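Local coordinates for protein 3-methyladenine dna-glycosylase (Archaeoglobus fulgidus, PDB 2JHN) that is a DNA repair protein of the AlkA type, with a domain of the helix-hairpin-helix (HhH-GPD) base excision repair superfamily, at residues E198-W203 and Y209-S214. The protein carries 1 engineered substitution. Sequence-based numbering, arbitrary orientation. Where two conformers were deposited one is given.
Sequences EELKEW and YEYLTS. With NA (sodium ion), chain E.
The carbonyl O of Tyr211, whose ring meets Leu200 and Trp203, accepts Ser214 OG at 2.7 Å and, weakly, Ser214 N. Two residues earlier, Tyr209 O is gripped from opposite faces of its plane by Thr213 N (3.0 Å) and Thr213 OG1 (2.8 Å). Thr213 turns its own O to a sodium ion at 2.3 Å, sharing it with the carbonyls of Phe215 and Ile218 and with two waters. With CG anti to its backbone N (chi1 173°), Tyr211 sends its ring from helix 205-213 toward segment 198-203, whose 3-10 turn ends before Trp203. There its CD2 meets Leu200 CD1 at 3.6 Å, while Trp203 CZ3 rests on Tyr211 CB at 3.7 Å. The Trp203 six-membered ring and the Tyr211 ring lie obliquely, planes at 59°. Leu200 CD1 also sits over one face of the Trp203 indole, toward its rim, so this methyl touches both aromatics. Deeper in, Leu200 CD2 reaches Leu212 CD2 at 4.0 Å, beside helix 118-127. Tyr211 OH is hydrogen-bonded to Glu194 OE1. Between the two segments the contact is made by carbon atoms, with no polar bond across it; the Tyr211 ring is held at its far end by Glu194.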
loop_
_atom_site.group_PDB
_atom_site.type_symbol
_atom_site.label_atom_id
_atom_site.label_comp_id
_atom_site.label_asym_id
_atom_site.label_seq_id
_atom_site.Cartn_x
_atom_site.Cartn_y
_atom_site.Cartn_z
ATOM N N GLU A 198 -7.375 -6.647 12.657
ATOM C CA GLU A 198 -6.030 -6.061 12.672
ATOM C C GLU A 198 -4.973 -7.076 13.156
ATOM O O GLU A 198 -3.800 -6.971 12.820
ATOM C CB GLU A 198 -5.990 -4.778 13.513
ATOM C CG GLU A 198 -4.706 -3.934 13.323
ATOM C CD GLU A 198 -4.535 -3.334 11.907
ATOM O OE1 GLU A 198 -5.528 -3.257 11.132
ATOM O OE2 GLU A 198 -3.377 -2.926 11.602
ATOM N N GLU A 199 -5.398 -8.070 13.943
ATOM C CA GLU A 199 -4.452 -9.098 14.416
ATOM C C GLU A 199 -3.831 -9.953 13.306
ATOM O O GLU A 199 -2.793 -10.591 13.511
ATOM C CB GLU A 199 -5.090 -10.001 15.492
ATOM C CG GLU A 199 -5.514 -9.233 16.742
ATOM C CD GLU A 199 -6.252 -10.107 17.764
ATOM O OE1 GLU A 199 -6.502 -11.293 17.470
ATOM O OE2 GLU A 199 -6.620 -9.581 18.835
ATOM N N LEU A 200 -4.450 -9.946 12.118
ATOM C CA LEU A 200 -3.962 -10.749 10.992
ATOM C C LEU A 200 -2.517 -10.404 10.650
ATOM O O LEU A 200 -1.770 -11.262 10.184
ATOM C CB LEU A 200 -4.877 -10.565 9.763
ATOM C CG LEU A 200 -4.772 -11.597 8.637
ATOM C CD1 LEU A 200 -5.186 -13.008 9.106
ATOM C CD2 LEU A 200 -5.615 -11.137 7.426
ATOM N N LYS A 201 -2.138 -9.148 10.884
ATOM C CA LYS A 201 -0.751 -8.701 10.694
ATOM C C LYS A 201 0.290 -9.524 11.431
ATOM O O LYS A 201 1.417 -9.645 10.981
ATOM C CB LYS A 201 -0.587 -7.258 11.148
ATOM C CG LYS A 201 -0.895 -6.280 10.093
ATOM C CD LYS A 201 -0.573 -4.893 10.558
ATOM C CE LYS A 201 0.711 -4.429 9.948
ATOM N NZ LYS A 201 0.997 -3.074 10.473
ATOM N N GLU A 202 -0.081 -10.051 12.592
ATOM C CA GLU A 202 0.851 -10.769 13.463
ATOM C C GLU A 202 0.791 -12.278 13.290
ATOM O O GLU A 202 1.520 -13.001 13.986
ATOM C CB GLU A 202 0.519 -10.465 14.915
ATOM C CG GLU A 202 -0.002 -9.090 15.188
ATOM C CD GLU A 202 1.085 -8.159 15.652
ATOM O OE1 GLU A 202 1.248 -8.019 16.884
ATOM O OE2 GLU A 202 1.785 -7.589 14.788
ATOM N N TRP A 203 -0.103 -12.756 12.412
ATOM C CA TRP A 203 -0.198 -14.181 12.091
ATOM C C TRP A 203 0.959 -14.586 11.201
ATOM O O TRP A 203 1.565 -13.751 10.531
ATOM C CB TRP A 203 -1.491 -14.511 11.340
ATOM C CG TRP A 203 -2.782 -14.555 12.125
ATOM C CD1 TRP A 203 -3.105 -13.847 13.245
ATOM C CD2 TRP A 203 -3.935 -15.330 11.794
ATOM N NE1 TRP A 203 -4.393 -14.149 13.644
ATOM C CE2 TRP A 203 -4.922 -15.057 12.768
ATOM C CE3 TRP A 203 -4.234 -16.234 10.765
ATOM C CZ2 TRP A 203 -6.193 -15.655 12.737
ATOM C CZ3 TRP A 203 -5.485 -16.843 10.750
ATOM C CH2 TRP A 203 -6.454 -16.534 11.720
ATOM N N TYR A 209 -2.450 -16.828 4.848
ATOM C CA TYR A 209 -2.827 -17.251 3.486
ATOM C C TYR A 209 -4.084 -18.129 3.489
ATOM O O TYR A 209 -4.996 -17.932 2.690
ATOM C CB TYR A 209 -1.666 -18.004 2.788
ATOM C CG TYR A 209 -2.009 -18.379 1.366
ATOM C CD1 TYR A 209 -1.824 -17.472 0.321
ATOM C CD2 TYR A 209 -2.563 -19.643 1.055
ATOM C CE1 TYR A 209 -2.163 -17.816 -1.022
ATOM C CE2 TYR A 209 -2.895 -19.980 -0.274
ATOM C CZ TYR A 209 -2.697 -19.064 -1.304
ATOM O OH TYR A 209 -3.037 -19.404 -2.616
ATOM N N GLU A 210 -4.144 -19.093 4.399
ATOM C CA GLU A 210 -5.301 -19.991 4.450
ATOM C C GLU A 210 -6.556 -19.275 4.943
ATOM O O GLU A 210 -7.656 -19.591 4.511
ATOM C CB GLU A 210 -5.001 -21.229 5.303
ATOM C CG GLU A 210 -4.025 -22.196 4.656
ATOM C CD GLU A 210 -4.566 -22.825 3.371
ATOM O OE1 GLU A 210 -5.758 -23.210 3.347
ATOM O OE2 GLU A 210 -3.794 -22.954 2.394
ATOM N N TYR A 211 -6.395 -18.291 5.823
ATOM C CA TYR A 211 -7.531 -17.488 6.247
ATOM C C TYR A 211 -8.081 -16.658 5.081
ATOM O O TYR A 211 -9.291 -16.701 4.784
ATOM C CB TYR A 211 -7.167 -16.613 7.434
ATOM C CG TYR A 211 -8.245 -15.628 7.835
ATOM C CD1 TYR A 211 -9.364 -16.043 8.559
ATOM C CD2 TYR A 211 -8.138 -14.274 7.488
ATOM C CE1 TYR A 211 -10.374 -15.121 8.933
ATOM C CE2 TYR A 211 -9.109 -13.348 7.843
ATOM C CZ TYR A 211 -10.235 -13.784 8.570
ATOM O OH TYR A 211 -11.182 -12.868 8.949
ATOM N N LEU A 212 -7.194 -15.938 4.395
ATOM C CA LEU A 212 -7.647 -15.078 3.290
ATOM C C LEU A 212 -8.338 -15.904 2.202
ATOM O O LEU A 212 -9.434 -15.576 1.785
ATOM C CB LEU A 212 -6.485 -14.246 2.718
ATOM C CG LEU A 212 -5.986 -13.211 3.739
ATOM C CD1 LEU A 212 -4.591 -12.740 3.339
ATOM C CD2 LEU A 212 -6.984 -12.050 3.787
ATOM N N THR A 213 -7.719 -17.014 1.806
ATOM C CA THR A 213 -8.221 -17.806 0.695
ATOM C C THR A 213 -9.447 -18.631 1.093
ATOM O O THR A 213 -10.136 -19.153 0.218
ATOM C CB THR A 213 -7.148 -18.735 0.064
ATOM O OG1 THR A 213 -6.569 -19.571 1.074
ATOM C CG2 THR A 213 -6.056 -17.910 -0.628
ATOM N N SER A 214 -9.722 -18.716 2.388
ATOM C CA SER A 214 -10.938 -19.375 2.898
ATOM C C SER A 214 -12.235 -18.617 2.534
ATOM O O SER A 214 -13.340 -19.182 2.612
ATOM C CB SER A 214 -10.837 -19.634 4.417
ATOM O OG SER A 214 -11.257 -18.512 5.173
HETATM NA NA NA E . -11.065 -18.456 -1.792
HETATM O O HOH W 1 -12.227 -18.217 -3.936
HETATM O O HOH W 2 -9.646 -20.165 -2.993
#